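Local coordinates for single-stranded-DNA-specific exonuclease RecJ (Thermus thermophilus, PDB 2ZXR), which degrades single-stranded DNA from the 5' end towards the 3' end as a monomeric exonuclease that requires divalent metal ions, at residues G535-F540 with F646-L651; F540-P545 with G598-V603; R8-P13 with E427-D432. All blocks are in the same frame, centred on the assembly; numbering follows the deposited sequence.

Interaction 1 of 3, residues G535-F540 with F646-L651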
loop_
_atom_site.group_PDB
_atom_site.type_symbol
_atom_site.label_atom_id
_atom_site.label_comp_id
_atom_site.label_asym_id
_atom_site.label_seq_id
_atom_site.Cartn_x
_atom_site.Cartn_y
_atom_site.Cartn_z
ATOM N N GLY A 535 16.281 -8.479 -6.784
ATOM C CA GLY A 535 16.312 -9.142 -5.498
ATOM C C GLY A 535 17.495 -10.054 -5.284
ATOM O O GLY A 535 18.274 -10.309 -6.194
ATOM N N GLY A 536 17.623 -10.563 -4.066
ATOM C CA GLY A 536 18.722 -11.455 -3.763
ATOM C C GLY A 536 19.880 -10.690 -3.170
ATOM O O GLY A 536 19.792 -9.480 -2.987
ATOM N N ILE A 537 20.969 -11.390 -2.876
ATOM C CA ILE A 537 22.149 -10.762 -2.288
ATOM C C ILE A 537 23.288 -10.751 -3.325
ATOM O O ILE A 537 23.106 -11.203 -4.467
ATOM C CB ILE A 537 22.603 -11.572 -1.067
ATOM C CG1 ILE A 537 22.901 -13.010 -1.516
ATOM C CG2 ILE A 537 21.514 -11.558 0.023
ATOM C CD1 ILE A 537 23.394 -13.890 -0.432
ATOM N N ALA A 538 24.451 -10.233 -2.934
ATOM C CA ALA A 538 25.612 -10.215 -3.830
ATOM C C ALA A 538 25.783 -11.696 -4.174
ATOM O O ALA A 538 25.992 -12.511 -3.286
ATOM C CB ALA A 538 26.854 -9.683 -3.094
ATOM N N PRO A 539 25.701 -12.053 -5.464
ATOM C CA PRO A 539 25.829 -13.458 -5.870
ATOM C C PRO A 539 27.188 -14.119 -5.689
ATOM O O PRO A 539 28.209 -13.461 -5.777
ATOM C CB PRO A 539 25.374 -13.437 -7.331
ATOM C CG PRO A 539 25.820 -12.096 -7.808
ATOM C CD PRO A 539 25.616 -11.152 -6.636
ATOM N N PHE A 540 27.177 -15.422 -5.394
ATOM C CA PHE A 540 28.401 -16.207 -5.247
ATOM C C PHE A 540 28.138 -17.592 -5.864
ATOM O O PHE A 540 29.068 -18.289 -6.275
ATOM C CB PHE A 540 28.839 -16.319 -3.765
ATOM C CG PHE A 540 27.957 -17.209 -2.920
ATOM C CD1 PHE A 540 28.139 -18.589 -2.912
ATOM C CD2 PHE A 540 26.901 -16.661 -2.172
ATOM C CE1 PHE A 540 27.272 -19.422 -2.169
ATOM C CE2 PHE A 540 26.038 -17.469 -1.431
ATOM C CZ PHE A 540 26.217 -18.857 -1.423
ATOM N N PHE A 646 19.223 -17.212 -5.801
ATOM C CA PHE A 646 19.695 -18.568 -5.545
ATOM C C PHE A 646 20.730 -18.501 -4.433
ATOM O O PHE A 646 20.700 -19.303 -3.497
ATOM C CB PHE A 646 20.338 -19.135 -6.793
ATOM C CG PHE A 646 20.791 -20.533 -6.631
ATOM C CD1 PHE A 646 19.868 -21.570 -6.602
ATOM C CD2 PHE A 646 22.140 -20.822 -6.477
ATOM C CE1 PHE A 646 20.284 -22.861 -6.420
ATOM C CE2 PHE A 646 22.554 -22.122 -6.297
ATOM C CZ PHE A 646 21.629 -23.137 -6.270
ATOM N N SER A 647 21.647 -17.532 -4.552
ATOM C CA SER A 647 22.688 -17.348 -3.546
ATOM C C SER A 647 22.044 -17.026 -2.203
ATOM O O SER A 647 22.442 -17.550 -1.175
ATOM C CB SER A 647 23.629 -16.187 -3.925
ATOM O OG SER A 647 24.450 -16.498 -5.041
ATOM N N GLU A 648 21.044 -16.152 -2.217
ATOM C CA GLU A 648 20.400 -15.769 -0.972
ATOM C C GLU A 648 19.718 -16.971 -0.354
ATOM O O GLU A 648 19.825 -17.226 0.861
ATOM C CB GLU A 648 19.369 -14.661 -1.223
ATOM C CG GLU A 648 18.588 -14.305 0.016
ATOM C CD GLU A 648 17.545 -13.239 -0.245
ATOM O OE1 GLU A 648 16.804 -13.345 -1.253
ATOM O OE2 GLU A 648 17.472 -12.306 0.574
ATOM N N ALA A 649 19.007 -17.700 -1.208
ATOM C CA ALA A 649 18.270 -18.877 -0.795
ATOM C C ALA A 649 19.200 -19.951 -0.244
ATOM O O ALA A 649 18.833 -20.707 0.669
ATOM C CB ALA A 649 17.486 -19.427 -1.975
ATOM N N LEU A 650 20.397 -20.031 -0.818
ATOM C CA LEU A 650 21.361 -21.028 -0.380
ATOM C C LEU A 650 21.805 -20.697 1.038
ATOM O O LEU A 650 21.930 -21.589 1.870
ATOM C CB LEU A 650 22.552 -21.084 -1.345
ATOM C CG LEU A 650 23.646 -22.107 -0.997
ATOM C CD1 LEU A 650 23.034 -23.470 -0.686
ATOM C CD2 LEU A 650 24.613 -22.214 -2.154
ATOM N N LEU A 651 22.031 -19.415 1.324
ATOM C CA LEU A 651 22.417 -19.031 2.684
ATOM C C LEU A 651 21.321 -19.443 3.684
ATOM O O LEU A 651 21.612 -19.969 4.762
ATOM C CB LEU A 651 22.636 -17.527 2.781
ATOM C CG LEU A 651 23.747 -16.952 1.896
ATOM C CD1 LEU A 651 23.935 -15.471 2.271
ATOM C CD2 LEU A 651 25.060 -17.718 2.113
HETATM O O HOH W 1 15.335 -10.399 -2.367
#

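Interaction 2 of 3, residues F540-P545 with G598-V603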
loop_
_atom_site.group_PDB
_atom_site.type_symbol
_atom_site.label_atom_id
_atom_site.label_comp_id
_atom_site.label_asym_id
_atom_site.label_seq_id
_atom_site.Cartn_x
_atom_site.Cartn_y
_atom_site.Cartn_z
ATOM N N PHE A 540 27.177 -15.422 -5.394
ATOM C CA PHE A 540 28.401 -16.207 -5.247
ATOM C C PHE A 540 28.138 -17.592 -5.864
ATOM O O PHE A 540 29.068 -18.289 -6.275
ATOM C CB PHE A 540 28.839 -16.319 -3.765
ATOM C CG PHE A 540 27.957 -17.209 -2.920
ATOM C CD1 PHE A 540 28.139 -18.589 -2.912
ATOM C CD2 PHE A 540 26.901 -16.661 -2.172
ATOM C CE1 PHE A 540 27.272 -19.422 -2.169
ATOM C CE2 PHE A 540 26.038 -17.469 -1.431
ATOM C CZ PHE A 540 26.217 -18.857 -1.423
ATOM N N ALA A 541 26.868 -17.976 -5.963
ATOM C CA ALA A 541 26.500 -19.259 -6.553
ATOM C C ALA A 541 25.666 -19.000 -7.824
ATOM O O ALA A 541 24.622 -18.323 -7.785
ATOM C CB ALA A 541 25.728 -20.087 -5.543
ATOM N N TYR A 542 26.145 -19.547 -8.940
ATOM C CA TYR A 542 25.538 -19.364 -10.247
ATOM C C TYR A 542 24.941 -20.615 -10.836
ATOM O O TYR A 542 25.673 -21.519 -11.248
ATOM C CB TYR A 542 26.577 -18.805 -11.213
ATOM C CG TYR A 542 27.067 -17.441 -10.788
ATOM C CD1 TYR A 542 27.877 -17.286 -9.664
ATOM C CD2 TYR A 542 26.676 -16.292 -11.489
ATOM C CE1 TYR A 542 28.291 -16.024 -9.250
ATOM C CE2 TYR A 542 27.080 -15.027 -11.078
ATOM C CZ TYR A 542 27.882 -14.903 -9.968
ATOM O OH TYR A 542 28.264 -13.647 -9.573
ATOM N N PRO A 543 23.600 -20.683 -10.893
ATOM C CA PRO A 543 22.893 -21.846 -11.439
ATOM C C PRO A 543 23.329 -22.161 -12.854
ATOM O O PRO A 543 23.435 -21.260 -13.696
ATOM C CB PRO A 543 21.413 -21.427 -11.399
ATOM C CG PRO A 543 21.355 -20.525 -10.215
ATOM C CD PRO A 543 22.648 -19.705 -10.335
ATOM N N LEU A 544 23.546 -23.448 -13.098
ATOM C CA LEU A 544 23.929 -23.959 -14.407
ATOM C C LEU A 544 23.086 -25.222 -14.598
ATOM O O LEU A 544 22.955 -26.021 -13.674
ATOM C CB LEU A 544 25.409 -24.329 -14.417
ATOM C CG LEU A 544 26.031 -24.881 -15.697
ATOM C CD1 LEU A 544 26.160 -23.780 -16.738
ATOM C CD2 LEU A 544 27.420 -25.436 -15.376
ATOM N N PRO A 545 22.487 -25.397 -15.789
ATOM C CA PRO A 545 21.661 -26.566 -16.104
ATOM C C PRO A 545 22.470 -27.858 -15.903
ATOM O O PRO A 545 23.661 -27.892 -16.208
ATOM C CB PRO A 545 21.290 -26.343 -17.567
ATOM C CG PRO A 545 21.256 -24.834 -17.672
ATOM C CD PRO A 545 22.497 -24.437 -16.905
ATOM N N GLY A 598 33.151 -17.066 -0.050
ATOM C CA GLY A 598 34.406 -16.607 -0.624
ATOM C C GLY A 598 34.774 -17.653 -1.673
ATOM O O GLY A 598 35.904 -18.146 -1.744
ATOM N N ARG A 599 33.790 -17.972 -2.504
ATOM C CA ARG A 599 33.911 -18.999 -3.525
ATOM C C ARG A 599 33.739 -18.559 -4.965
ATOM O O ARG A 599 34.698 -18.537 -5.739
ATOM C CB ARG A 599 32.870 -20.096 -3.245
ATOM C CG ARG A 599 33.228 -21.046 -2.128
ATOM C CD ARG A 599 34.081 -22.190 -2.662
ATOM N NE ARG A 599 35.215 -21.709 -3.444
ATOM C CZ ARG A 599 35.848 -22.438 -4.361
ATOM N NH1 ARG A 599 35.450 -23.681 -4.600
ATOM N NH2 ARG A 599 36.875 -21.924 -5.039
ATOM N N ARG A 600 32.505 -18.221 -5.309
ATOM C CA ARG A 600 32.119 -17.850 -6.670
ATOM C C ARG A 600 32.178 -19.166 -7.428
ATOM O O ARG A 600 33.230 -19.593 -7.939
ATOM C CB ARG A 600 33.056 -16.832 -7.295
ATOM C CG ARG A 600 32.377 -15.987 -8.399
ATOM C CD ARG A 600 31.916 -16.821 -9.605
ATOM N NE ARG A 600 31.369 -15.997 -10.696
ATOM C CZ ARG A 600 30.984 -16.464 -11.889
ATOM N NH1 ARG A 600 30.499 -15.635 -12.805
ATOM N NH2 ARG A 600 31.081 -17.753 -12.177
ATOM N N VAL A 601 31.029 -19.825 -7.472
ATOM C CA VAL A 601 30.933 -21.126 -8.106
ATOM C C VAL A 601 29.714 -21.268 -8.994
ATOM O O VAL A 601 28.790 -20.444 -8.952
ATOM C CB VAL A 601 30.893 -22.228 -7.026
ATOM C CG1 VAL A 601 32.187 -22.217 -6.235
ATOM C CG2 VAL A 601 29.697 -21.992 -6.076
ATOM N N GLU A 602 29.721 -22.324 -9.804
ATOM C CA GLU A 602 28.600 -22.608 -10.692
ATOM C C GLU A 602 27.959 -23.837 -10.094
ATOM O O GLU A 602 28.645 -24.809 -9.749
ATOM C CB GLU A 602 29.089 -22.861 -12.109
ATOM C CG GLU A 602 29.644 -21.598 -12.706
ATOM C CD GLU A 602 30.042 -21.787 -14.135
ATOM O OE1 GLU A 602 31.260 -21.879 -14.386
ATOM O OE2 GLU A 602 29.146 -21.857 -15.003
ATOM N N VAL A 603 26.643 -23.777 -9.940
ATOM C CA VAL A 603 25.947 -24.859 -9.300
ATOM C C VAL A 603 24.854 -25.466 -10.132
ATOM O O VAL A 603 24.034 -24.769 -10.722
ATOM C CB VAL A 603 25.356 -24.379 -7.958
ATOM C CG1 VAL A 603 24.673 -25.527 -7.231
ATOM C CG2 VAL A 603 26.461 -23.748 -7.119
HETATM O O HOH W 2 26.462 -20.648 -14.308
#

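Interaction 3 of 3, residues R8-P13 with E427-D432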
loop_
_atom_site.group_PDB
_atom_site.type_symbol
_atom_site.label_atom_id
_atom_site.label_comp_id
_atom_site.label_asym_id
_atom_site.label_seq_id
_atom_site.Cartn_x
_atom_site.Cartn_y
_atom_site.Cartn_z
ATOM N N ARG A 8 10.395 -6.683 -7.905
ATOM C CA ARG A 8 11.434 -6.966 -6.934
ATOM C C ARG A 8 10.930 -7.941 -5.866
ATOM O O ARG A 8 9.772 -7.860 -5.419
ATOM C CB ARG A 8 11.893 -5.681 -6.249
ATOM C CG ARG A 8 12.744 -5.949 -5.009
ATOM C CD ARG A 8 13.256 -4.669 -4.374
ATOM N NE ARG A 8 14.039 -3.868 -5.317
ATOM C CZ ARG A 8 15.286 -4.146 -5.697
ATOM N NH1 ARG A 8 15.909 -5.213 -5.211
ATOM N NH2 ARG A 8 15.912 -3.356 -6.569
ATOM N N VAL A 9 11.804 -8.852 -5.451
ATOM C CA VAL A 9 11.451 -9.817 -4.422
ATOM C C VAL A 9 12.010 -9.346 -3.095
ATOM O O VAL A 9 13.217 -9.103 -2.971
ATOM C CB VAL A 9 12.023 -11.213 -4.736
ATOM C CG1 VAL A 9 11.618 -12.189 -3.654
ATOM C CG2 VAL A 9 11.517 -11.693 -6.083
ATOM N N LEU A 10 11.151 -9.202 -2.099
ATOM C CA LEU A 10 11.609 -8.762 -0.792
ATOM C C LEU A 10 12.682 -9.716 -0.235
ATOM O O LEU A 10 12.615 -10.934 -0.414
ATOM C CB LEU A 10 10.426 -8.656 0.187
ATOM C CG LEU A 10 9.231 -7.781 -0.248
ATOM C CD1 LEU A 10 8.376 -7.435 0.995
ATOM C CD2 LEU A 10 9.722 -6.492 -0.919
ATOM N N SER A 11 13.660 -9.149 0.459
ATOM C CA SER A 11 14.770 -9.908 1.013
ATOM C C SER A 11 14.358 -10.921 2.069
ATOM O O SER A 11 13.334 -10.747 2.740
ATOM C CB SER A 11 15.752 -8.936 1.654
ATOM O OG SER A 11 15.160 -8.398 2.833
ATOM N N LEU A 12 15.144 -11.985 2.229
ATOM C CA LEU A 12 14.829 -12.953 3.279
ATOM C C LEU A 12 15.438 -12.381 4.554
ATOM O O LEU A 12 16.570 -11.849 4.551
ATOM C CB LEU A 12 15.423 -14.342 3.002
ATOM C CG LEU A 12 14.960 -15.047 1.723
ATOM C CD1 LEU A 12 15.560 -16.457 1.661
ATOM C CD2 LEU A 12 13.453 -15.096 1.673
ATOM N N PRO A 13 14.690 -12.444 5.662
ATOM C CA PRO A 13 15.256 -11.901 6.903
ATOM C C PRO A 13 16.219 -12.906 7.520
ATOM O O PRO A 13 16.314 -14.052 7.062
ATOM C CB PRO A 13 14.019 -11.688 7.777
ATOM C CG PRO A 13 13.152 -12.846 7.391
ATOM C CD PRO A 13 13.316 -12.937 5.868
ATOM N N GLU A 427 7.544 0.243 -9.148
ATOM C CA GLU A 427 8.030 -1.012 -8.589
ATOM C C GLU A 427 6.852 -1.851 -8.085
ATOM O O GLU A 427 5.860 -1.305 -7.613
ATOM C CB GLU A 427 8.982 -0.780 -7.419
ATOM C CG GLU A 427 9.139 -2.054 -6.577
ATOM C CD GLU A 427 10.184 -1.964 -5.481
ATOM O OE1 GLU A 427 11.394 -1.887 -5.815
ATOM O OE2 GLU A 427 9.794 -1.980 -4.286
ATOM N N VAL A 428 6.952 -3.167 -8.243
ATOM C CA VAL A 428 5.945 -4.098 -7.737
ATOM C C VAL A 428 6.756 -4.921 -6.742
ATOM O O VAL A 428 7.715 -5.590 -7.123
ATOM C CB VAL A 428 5.390 -5.041 -8.818
ATOM C CG1 VAL A 428 4.396 -6.004 -8.184
ATOM C CG2 VAL A 428 4.704 -4.241 -9.922
ATOM N N ALA A 429 6.402 -4.830 -5.469
ATOM C CA ALA A 429 7.106 -5.544 -4.412
ATOM C C ALA A 429 6.459 -6.914 -4.170
ATOM O O ALA A 429 5.277 -7.019 -3.853
ATOM C CB ALA A 429 7.102 -4.704 -3.122
ATOM N N LEU A 430 7.245 -7.968 -4.333
ATOM C CA LEU A 430 6.739 -9.322 -4.156
ATOM C C LEU A 430 7.225 -9.864 -2.830
ATOM O O LEU A 430 8.418 -9.807 -2.532
ATOM C CB LEU A 430 7.215 -10.224 -5.291
ATOM C CG LEU A 430 6.547 -10.193 -6.665
ATOM C CD1 LEU A 430 5.067 -9.877 -6.529
ATOM C CD2 LEU A 430 7.218 -9.174 -7.532
ATOM N N LEU A 431 6.294 -10.378 -2.041
ATOM C CA LEU A 431 6.589 -10.927 -0.728
ATOM C C LEU A 431 7.343 -12.241 -0.852
ATOM O O LEU A 431 8.368 -12.440 -0.211
ATOM C CB LEU A 431 5.291 -11.192 0.048
ATOM C CG LEU A 431 5.192 -11.125 1.577
ATOM C CD1 LEU A 431 4.383 -12.337 2.055
ATOM C CD2 LEU A 431 6.528 -11.067 2.231
ATOM N N ASP A 432 6.849 -13.126 -1.702
ATOM C CA ASP A 432 7.478 -14.431 -1.838
ATOM C C ASP A 432 6.766 -15.206 -2.929
ATOM O O ASP A 432 5.780 -14.733 -3.494
ATOM C CB ASP A 432 7.322 -15.171 -0.508
ATOM C CG ASP A 432 7.980 -16.534 -0.502
ATOM O OD1 ASP A 432 7.555 -17.377 0.324
ATOM O OD2 ASP A 432 8.916 -16.767 -1.299
HETATM O O HOH W 3 10.994 -12.767 0.208
#

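Interaction 1 of 3, residues G535-F540 with F646-L651
A first torsion that seats CG between the backbone N and the carbonyl carbon (chi1 71°) swings the Phe540 ring onto Ser647, whose OG, beside its own backbone N (chi1 -70°), rises to the main chain of Phe540. The setting is a linker laid across a helix: the loop from strand 517-528 of the OB domain to strand 541-543 of the C-terminal domain runs over helix 643-655 near the end of the chain. Ser647 OG accepts an almost straight hydrogen bond from Phe540 N (3.0 Å, 171° at the hydrogen). The same oxygen takes the N-H of Ala541 and bonds to the carbonyl of Pro643 one turn earlier in the helix, so the amides of Phe540 and Ala541, at the end of the loop and the start of the strand, are gathered on one hydroxyl. Ser647 OG also lies over one face of the Phe540 ring, while Ser647 CB is 3.7 Å from Phe540 CD2. The far end of the ring rests on two helix leucines: Leu650, crossing at about a right angle, brings CD2 to 3.8 Å from Phe540 CZ, while Leu651 approaches obliquely, its CD2 3.7 Å from Phe540 CE2. Leu597 packs against both Phe540 and Leu651.

Closer to the start of the loop, Ile537 lies along the start of the Glu648 backbone: its CG1 sits 3.7 Å from Glu648 N, and its CD1 3.6 Å from Glu648 CA. Ile537 CG2 packs against CB and CG of Glu648. A backbone bond to Gly644 holds Ile537 against the same helix. The extended Glu648 chain carries its carboxylate past Gly536; OE2 is taken by the N-H of Leu12, and OE1 has a long, weak ion pair with Arg633. A water accepts from Gly536 N at 2.9 Å and donates weakly to Glu648 OE1.

Interaction 2 of 3, residues F540-P545 with G598-V603
Val601 O is approached by three groups of the neighbouring strand. Tyr542 N donates to it in the carbonyl plane at 2.8 Å, Ala541 CA offers a longer C-H contact, and the Tyr542 ring presents its edge, with CD1 3.4 Å from Val601 O. Over one face of that ring lies the guanidinium of Arg600. The arginine chain bends at chi2 (-63°), which folds its end back over the tyrosine: Arg600 CZ stands 3.8 Å from the ring centroid, nearly over its centre, and Arg600 NE comes to 3.4 Å from Tyr542 CE1. With the planes only 19° apart, this is both a flat stack and a cation-pi contact.

Underneath, strands 541-543 and 601-603 pair in parallel, their short axes crossing at -37°, and form one edge of the five-stranded parallel sheet of the C-terminal domain; strand 541-543 is outermost. Phe540 O starts the ladder by accepting Val601 N at 2.8 Å. Further along, Val603 N donates to Tyr542 O and Leu544 N to Val603 O.

Opposite the Tyr542 face of the sheet, Ala541, Pro543, Val601 and Val603 line up, and Ala541 CB meets Val603 CG2 at 4.1 Å. Glu602 shares the Tyr542 face. Its OE1 forms a salt bridge with Arg552 of helix 546-554, and its OE2 sits 4.0 Å from both Leu544 CD1 and Leu544 CD2, with a water lying between that oxygen and Pro543 O.

Interaction 3 of 3, residues R8-P13 with E427-D432
Glu427 OE1 meets Arg8 NE at the edge of the guanidinium, in its plane, in a salt bridge whose hydrogen bond is long and weak (3.3 Å). Arg8 bends at chi3 (-57°) and sends NH2 on to a second carboxylate, that of Glu534. At Val428 the main chain takes over: its O accepts Arg8 N at 3.0 Å. Ala429 pairs with Arg8, and its CB touches Leu10 CD2 at 3.9 Å. Leu430 is bonded through both its backbone polar atoms, its N donating to Arg8 O at 2.8 Å and its O taking Leu10 N at 2.8 Å in an almost perfectly straight bond (178°). Leu10 CG also crowds that carbonyl. At Leu431 direct bonding gives way to water, which donates to Leu431 O at 2.7 Å and also to Leu10 O, the latter at a distance short enough to be doubtful in detail. Asp432 turns to Arg633 of helix 624-639, with which it forms a salt bridge. The ladder is that of two parallel strands, the N-terminal strand 5-9 being added alongside strand 426-433 as an edge strand of the mixed sheet that includes the OB domain strands.

Helix 643-655 ties the three contacts together. Interactions 1 and 2, with centres 10 Å apart, share Phe540, and the second is nested in the chain loop closed by the first. Their polar link is Ser647 OG, 3.0 Å from Ala541 N; Phe646 joins them further, its CG packing on Pro543 CG at 3.6 Å. The bond from Leu12 N to Glu648 OE2, 2.9 Å long, joins interaction 1 to interaction 3, whose centre is 13 Å away. Interactions 2 and 3 do not touch; their nearest atoms are about 11 Å apart. All three lie away from the magnesium site formed by Asp84, Asp136, His160, His161 and Asp221.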